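Local coordinates for protein putative tryptophan halogenase (Xanthomonas campestris pv. campestris, PDB 6Y1W) that is a flavin-dependent halogenase that probably binds FAD and is thought to use it in halogenating an aromatic substrate, at residues 94-100 against 395-401; 65-69 against 355-359. One frame throughout, in Å; residues are numbered along the deposited sequence.

Contact 1 of 2, residues 94-100 against 395-401. With BUD ((2S,3S)-butane-2,3-diol), chain J.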
loop_
_atom_site.group_PDB
_atom_site.type_symbol
_atom_site.label_atom_id
_atom_site.label_comp_id
_atom_site.label_asym_id
_atom_site.label_seq_id
_atom_site.Cartn_x
_atom_site.Cartn_y
_atom_site.Cartn_z
ATOM N N PHE A 94 17.189 -19.868 -9.096
ATOM C CA PHE A 94 16.510 -20.132 -10.362
ATOM C C PHE A 94 17.545 -20.541 -11.390
ATOM O O PHE A 94 18.336 -19.710 -11.840
ATOM C CB PHE A 94 15.743 -18.894 -10.830
ATOM C CG PHE A 94 14.429 -18.729 -10.113
ATOM C CD1 PHE A 94 13.319 -19.471 -10.542
ATOM C CD2 PHE A 94 14.319 -17.949 -8.967
ATOM C CE1 PHE A 94 12.078 -19.391 -9.845
ATOM C CE2 PHE A 94 13.073 -17.842 -8.284
ATOM C CZ PHE A 94 11.970 -18.584 -8.715
ATOM N N GLU A 95 17.551 -21.818 -11.733
ATOM C CA GLU A 95 18.511 -22.376 -12.687
ATOM C C GLU A 95 17.834 -22.672 -14.021
ATOM O O GLU A 95 16.766 -23.300 -14.060
ATOM C CB GLU A 95 19.141 -23.638 -12.105
ATOM C CG GLU A 95 19.968 -23.378 -10.868
ATOM C CD GLU A 95 20.589 -24.627 -10.275
ATOM O OE1 GLU A 95 20.203 -25.741 -10.677
ATOM O OE2 GLU A 95 21.489 -24.480 -9.415
ATOM N N HIS A 96 18.466 -22.201 -15.123
ATOM C CA HIS A 96 18.073 -22.516 -16.500
ATOM C C HIS A 96 16.793 -21.788 -16.931
ATOM O O HIS A 96 16.136 -22.220 -17.891
ATOM C CB HIS A 96 17.892 -24.036 -16.749
ATOM C CG HIS A 96 19.121 -24.876 -16.508
ATOM N ND1 HIS A 96 20.296 -24.742 -17.231
ATOM C CD2 HIS A 96 19.305 -25.931 -15.676
ATOM C CE1 HIS A 96 21.168 -25.645 -16.808
ATOM N NE2 HIS A 96 20.588 -26.385 -15.876
ATOM N N TRP A 97 16.400 -20.706 -16.239
ATOM C CA TRP A 97 15.189 -19.978 -16.611
ATOM C C TRP A 97 15.485 -18.917 -17.672
ATOM O O TRP A 97 14.807 -18.864 -18.712
ATOM C CB TRP A 97 14.539 -19.331 -15.358
ATOM C CG TRP A 97 13.894 -20.361 -14.470
ATOM C CD1 TRP A 97 14.501 -21.118 -13.499
ATOM C CD2 TRP A 97 12.512 -20.756 -14.475
ATOM N NE1 TRP A 97 13.596 -21.981 -12.939
ATOM C CE2 TRP A 97 12.370 -21.782 -13.507
ATOM C CE3 TRP A 97 11.389 -20.351 -15.206
ATOM C CZ2 TRP A 97 11.160 -22.412 -13.256
ATOM C CZ3 TRP A 97 10.188 -20.995 -14.972
ATOM C CH2 TRP A 97 10.078 -22.011 -13.996
ATOM N N ARG A 98 16.468 -18.054 -17.399
ATOM C CA ARG A 98 16.843 -17.040 -18.376
ATOM C C ARG A 98 17.275 -17.703 -19.682
ATOM O O ARG A 98 16.815 -17.334 -20.764
ATOM C CB ARG A 98 17.963 -16.160 -17.828
ATOM C CG ARG A 98 18.221 -14.971 -18.765
ATOM C CD ARG A 98 19.654 -14.655 -18.987
ATOM N NE ARG A 98 19.763 -13.604 -19.998
ATOM C CZ ARG A 98 20.385 -12.452 -19.785
ATOM N NH1 ARG A 98 20.921 -12.213 -18.599
ATOM N NH2 ARG A 98 20.436 -11.532 -20.746
ATOM N N ASP A 99 18.142 -18.707 -19.583
ATOM C CA ASP A 99 18.504 -19.550 -20.710
ATOM C C ASP A 99 19.164 -20.777 -20.105
ATOM O O ASP A 99 19.474 -20.798 -18.905
ATOM C CB ASP A 99 19.461 -18.824 -21.669
ATOM C CG ASP A 99 19.400 -19.374 -23.075
ATOM O OD1 ASP A 99 18.820 -20.478 -23.290
ATOM O OD2 ASP A 99 19.942 -18.661 -23.967
ATOM N N VAL A 100 19.377 -21.807 -20.933
ATOM C CA VAL A 100 20.188 -22.925 -20.475
ATOM C C VAL A 100 21.518 -22.401 -19.981
ATOM O O VAL A 100 22.166 -21.562 -20.625
ATOM C CB VAL A 100 20.388 -23.949 -21.603
ATOM C CG1 VAL A 100 21.277 -25.094 -21.127
ATOM C CG2 VAL A 100 19.029 -24.461 -22.053
ATOM N N HIS A 395 7.863 -15.501 -14.665
ATOM C CA HIS A 395 8.952 -16.481 -14.699
ATOM C C HIS A 395 8.989 -17.260 -16.013
ATOM O O HIS A 395 10.076 -17.620 -16.478
ATOM C CB HIS A 395 8.809 -17.442 -13.519
ATOM C CG HIS A 395 9.469 -16.953 -12.264
ATOM N ND1 HIS A 395 10.831 -16.710 -12.200
ATOM C CD2 HIS A 395 8.966 -16.660 -11.036
ATOM C CE1 HIS A 395 11.141 -16.298 -10.976
ATOM N NE2 HIS A 395 10.034 -16.269 -10.248
ATOM N N TYR A 396 7.827 -17.546 -16.600
ATOM C CA TYR A 396 7.764 -18.309 -17.841
ATOM C C TYR A 396 7.926 -17.419 -19.063
ATOM O O TYR A 396 8.487 -17.871 -20.072
ATOM C CB TYR A 396 6.431 -19.062 -17.941
ATOM C CG TYR A 396 6.388 -20.264 -17.033
ATOM C CD1 TYR A 396 7.024 -21.436 -17.392
ATOM C CD2 TYR A 396 5.693 -20.232 -15.813
ATOM C CE1 TYR A 396 6.986 -22.569 -16.587
ATOM C CE2 TYR A 396 5.672 -21.372 -14.993
ATOM C CZ TYR A 396 6.309 -22.528 -15.402
ATOM O OH TYR A 396 6.295 -23.672 -14.647
ATOM N N HIS A 397 7.435 -16.175 -19.002
ATOM C CA HIS A 397 7.403 -15.314 -20.189
ATOM C C HIS A 397 8.718 -14.601 -20.428
ATOM O O HIS A 397 9.087 -14.372 -21.590
ATOM C CB HIS A 397 6.284 -14.269 -20.056
ATOM C CG HIS A 397 5.985 -13.521 -21.331
ATOM N ND1 HIS A 397 5.581 -14.168 -22.482
ATOM C CD2 HIS A 397 5.979 -12.193 -21.614
ATOM C CE1 HIS A 397 5.334 -13.261 -23.424
ATOM N NE2 HIS A 397 5.569 -12.058 -22.929
ATOM N N ALA A 398 9.422 -14.216 -19.362
ATOM C CA ALA A 398 10.706 -13.523 -19.491
ATOM C C ALA A 398 11.799 -14.577 -19.646
ATOM O O ALA A 398 12.343 -15.091 -18.669
ATOM C CB ALA A 398 10.948 -12.617 -18.294
ATOM N N THR A 399 12.116 -14.951 -20.894
ATOM C CA THR A 399 13.121 -15.991 -21.084
ATOM C C THR A 399 13.757 -15.794 -22.446
ATOM O O THR A 399 13.091 -15.329 -23.380
ATOM C CB THR A 399 12.558 -17.427 -20.981
ATOM O OG1 THR A 399 13.639 -18.345 -21.172
ATOM C CG2 THR A 399 11.460 -17.693 -22.042
ATOM N N ASP A 400 15.048 -16.132 -22.538
ATOM C CA ASP A 400 15.744 -16.231 -23.823
ATOM C C ASP A 400 15.549 -17.587 -24.489
ATOM O O ASP A 400 15.934 -17.757 -25.662
ATOM C CB ASP A 400 17.250 -15.996 -23.662
ATOM C CG ASP A 400 17.596 -14.600 -23.183
ATOM O OD1 ASP A 400 16.764 -13.668 -23.280
ATOM O OD2 ASP A 400 18.736 -14.448 -22.723
ATOM N N ARG A 401 14.959 -18.541 -23.787
ATOM C CA ARG A 401 14.894 -19.907 -24.286
ATOM C C ARG A 401 13.961 -20.020 -25.482
ATOM O O ARG A 401 12.808 -19.576 -25.430
ATOM C CB ARG A 401 14.442 -20.848 -23.177
ATOM C CG ARG A 401 15.482 -20.922 -22.041
ATOM C CD ARG A 401 15.157 -22.064 -21.053
ATOM N NE ARG A 401 15.265 -23.403 -21.643
ATOM C CZ ARG A 401 15.313 -24.528 -20.927
ATOM N NH1 ARG A 401 15.275 -24.468 -19.591
ATOM N NH2 ARG A 401 15.366 -25.722 -21.534
HETATM C C1 BUD J . 19.633 -29.451 -19.859
HETATM O O1 BUD J . 17.502 -30.326 -20.686
HETATM C C2 BUD J . 18.106 -29.438 -19.777
HETATM O O2 BUD J . 16.218 -28.171 -20.333
HETATM C C3 BUD J . 17.595 -28.056 -20.153
HETATM C C4 BUD J . 17.835 -27.060 -19.019
HETATM O O HOH W 1 18.067 -11.195 -22.706
HETATM O O HOH W 2 20.839 -16.090 -23.295
HETATM O O HOH W 3 18.343 -18.643 -26.768
#
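F94 lays its ring over one face of the H395 imidazole in an offset stack, with centroids 4.2 Å apart and planes turned by 21°; the closest approach is between F94 CZ and H395 CE1, 3.3 Å apart. The same imidazole turns its edge to the face of the W97 indole, which in turn presents its own edge, through CZ3, to the face of Y396, so four aromatic residues form one cluster. The chain turns a corner at 96-98, and the carbonyl oxygens of these three residues all accept. H96 O receives R401 NH1 at 2.9 Å, T399 OG1 donates to W97 O over 2.8 Å, and R98 O takes the backbone N of D400. With OG1 set anti to its own nitrogen (chi1 -179°), T399 also accepts from the N of R401, closing an ST turn. R98 and D400 run side by side, and R98 NE reaches D400 OD2 at 3.0 Å in a nearly straight salt bridge (168°) that meets the carboxylate from above its plane. The carboxylates of D99 and D400 also lie close, and a water donating to OD2 of each probably eases their repulsion. R401 holds butanediol O2 with NH2, which also has a salt bridge to D403, while V100 CG2 covers one face of the guanidinium. H395 is hydrogen-bonded to Q452 and to E347, a predicted tryptophan-binding residue. The contact thus joins strand 91-99, between strands 102-107 and 263-268 in its sheet, to the chain leaving helix 371-397, with helix 405-412 packed against Y396 and R401.

Contact 2 of 2, residues 65-69 against 355-359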
loop_
_atom_site.group_PDB
_atom_site.type_symbol
_atom_site.label_atom_id
_atom_site.label_comp_id
_atom_site.label_asym_id
_atom_site.label_seq_id
_atom_site.Cartn_x
_atom_site.Cartn_y
_atom_site.Cartn_z
ATOM N N SER A 65 6.106 -13.853 5.417
ATOM C CA SER A 65 4.845 -13.607 6.112
ATOM C C SER A 65 4.552 -14.664 7.176
ATOM O O SER A 65 3.820 -14.373 8.133
ATOM C CB SER A 65 3.713 -13.520 5.085
ATOM O OG SER A 65 3.624 -14.739 4.348
ATOM N N LEU A 66 5.071 -15.892 7.037
ATOM C CA LEU A 66 4.765 -16.889 8.057
ATOM C C LEU A 66 5.438 -16.533 9.377
ATOM O O LEU A 66 4.951 -16.927 10.439
ATOM C CB LEU A 66 5.192 -18.297 7.639
ATOM C CG LEU A 66 4.583 -19.435 8.473
ATOM C CD1 LEU A 66 3.069 -19.550 8.266
ATOM C CD2 LEU A 66 5.208 -20.780 8.119
ATOM N N VAL A 67 6.575 -15.836 9.333
ATOM C CA VAL A 67 7.208 -15.387 10.574
ATOM C C VAL A 67 6.251 -14.469 11.323
ATOM O O VAL A 67 6.075 -14.568 12.547
ATOM C CB VAL A 67 8.542 -14.679 10.276
ATOM C CG1 VAL A 67 9.255 -14.302 11.583
ATOM C CG2 VAL A 67 9.450 -15.553 9.437
ATOM N N THR A 68 5.621 -13.560 10.595
ATOM C CA THR A 68 4.614 -12.696 11.205
ATOM C C THR A 68 3.421 -13.487 11.727
ATOM O O THR A 68 2.908 -13.184 12.811
ATOM C CB THR A 68 4.177 -11.655 10.176
ATOM O OG1 THR A 68 5.324 -10.892 9.798
ATOM C CG2 THR A 68 3.105 -10.719 10.765
ATOM N N PHE A 69 2.917 -14.460 10.960
ATOM C CA PHE A 69 1.800 -15.296 11.437
ATOM C C PHE A 69 2.091 -15.878 12.826
ATOM O O PHE A 69 1.234 -15.868 13.726
ATOM C CB PHE A 69 1.564 -16.446 10.427
ATOM C CG PHE A 69 0.265 -17.228 10.634
ATOM C CD1 PHE A 69 -0.967 -16.594 10.549
ATOM C CD2 PHE A 69 0.312 -18.609 10.871
ATOM C CE1 PHE A 69 -2.170 -17.346 10.676
ATOM C CE2 PHE A 69 -0.873 -19.367 11.032
ATOM C CZ PHE A 69 -2.102 -18.736 10.920
ATOM N N GLN A 355 -2.612 -18.231 4.811
ATOM C CA GLN A 355 -2.487 -17.251 5.882
ATOM C C GLN A 355 -3.226 -15.970 5.539
ATOM O O GLN A 355 -3.929 -15.408 6.392
ATOM C CB GLN A 355 -1.015 -16.940 6.133
ATOM C CG GLN A 355 -0.812 -15.669 6.947
ATOM C CD GLN A 355 0.656 -15.423 7.252
ATOM O OE1 GLN A 355 1.493 -16.361 7.185
ATOM N NE2 GLN A 355 0.985 -14.187 7.645
ATOM N N ARG A 356 -3.090 -15.486 4.289
ATOM C CA ARG A 356 -3.798 -14.245 3.938
ATOM C C ARG A 356 -5.307 -14.410 4.071
ATOM O O ARG A 356 -6.002 -13.505 4.549
ATOM C CB ARG A 356 -3.465 -13.799 2.509
ATOM C CG ARG A 356 -2.017 -13.360 2.327
ATOM C CD ARG A 356 -1.664 -12.117 3.178
ATOM N NE ARG A 356 -2.601 -11.048 2.869
ATOM C CZ ARG A 356 -3.215 -10.296 3.776
ATOM N NH1 ARG A 356 -3.002 -10.493 5.078
ATOM N NH2 ARG A 356 -4.062 -9.347 3.369
ATOM N N GLY A 357 -5.842 -15.539 3.616
ATOM C CA GLY A 357 -7.277 -15.741 3.717
ATOM C C GLY A 357 -7.727 -15.738 5.167
ATOM O O GLY A 357 -8.799 -15.221 5.494
ATOM N N ILE A 358 -6.916 -16.330 6.049
ATOM C CA ILE A 358 -7.256 -16.417 7.477
ATOM C C ILE A 358 -7.150 -15.041 8.136
ATOM O O ILE A 358 -8.059 -14.590 8.860
ATOM C CB ILE A 358 -6.318 -17.426 8.177
ATOM C CG1 ILE A 358 -6.562 -18.840 7.675
ATOM C CG2 ILE A 358 -6.481 -17.328 9.733
ATOM C CD1 ILE A 358 -5.413 -19.813 8.030
ATOM N N VAL A 359 -6.007 -14.385 7.952
ATOM C CA VAL A 359 -5.775 -13.089 8.573
ATOM C C VAL A 359 -6.803 -12.085 8.079
ATOM O O VAL A 359 -7.351 -11.297 8.862
ATOM C CB VAL A 359 -4.337 -12.611 8.295
ATOM C CG1 VAL A 359 -4.154 -11.117 8.735
ATOM C CG2 VAL A 359 -3.366 -13.495 9.072
HETATM O O HOH W 4 2.921 -17.327 5.036
#
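Q355 reaches across to helix 65-73 with its terminal amide, and NE2 donates to S65 O at 2.9 Å with an N-H...O angle of 155°. The acceptor lies in the amide plane, yet the donor stands well above the carbonyl plane. That oblique approach suits a helical carbonyl already engaged: S65 O also takes the backbone N of F69, at 3.0 Å, as its ordinary in-helix bond. On the other branch of the amide, Q355 OE1 sits 3.2 Å from F69 CB and faces the CD1 methyl of L66. A water donates to Q355 OE1 at 2.8 Å and lies 2.8 Å from S65 OG, bridging the two side chains. The aliphatic part of the glutamine runs antiparallel alongside F69, Q355 CG 3.7 Å from F69 CD1. V359 CG2 and, more distantly, I358 CG2 approach the ring edge. An extended chain (chi2 177°) carries the amide between helix segments whose axes come no closer than 11.4 Å. Further out, S65 OG is hydrogen-bonded to H352, and Y170 of helix 167-180 touches L66 and F69. This is a helix-helix contact of 65-73 with 350-363, lined by M30 of helix 25-39, with L66 next to I351, predicted to bind FAD. Chemically, NE2 donates to S65 O and, in this crystal, to the sulfonate of a bound MES molecule, probably from the crystallisation liquor, while OE1 accepts from a water; this should hold the amide's rotation, even with Q355 OE1 and S65 O, both acceptors, 3.2 Å apart.

Contacts 1 and 2 lie apart, their centres 30 Å from each other and their nearest atoms about 16 Å, with no touch between them. Along the chain their segments alternate, 65-69, 94-100, 355-359 and 395-401, so each contact joins an early part of the chain to a late one. The late partners come from consecutive helices, 350-363 and 371-397. Contact 1 joins strand 91-99, next to the outermost strand 102-107 of the seven-stranded sheet, to the chain after helix 371-397, whereas contact 2 packs helix on helix. Contact 1 thus lies beside a predicted tryptophan-binding residue and contact 2 beside predicted FAD-binding ones, consistent with the late helices bordering both sites.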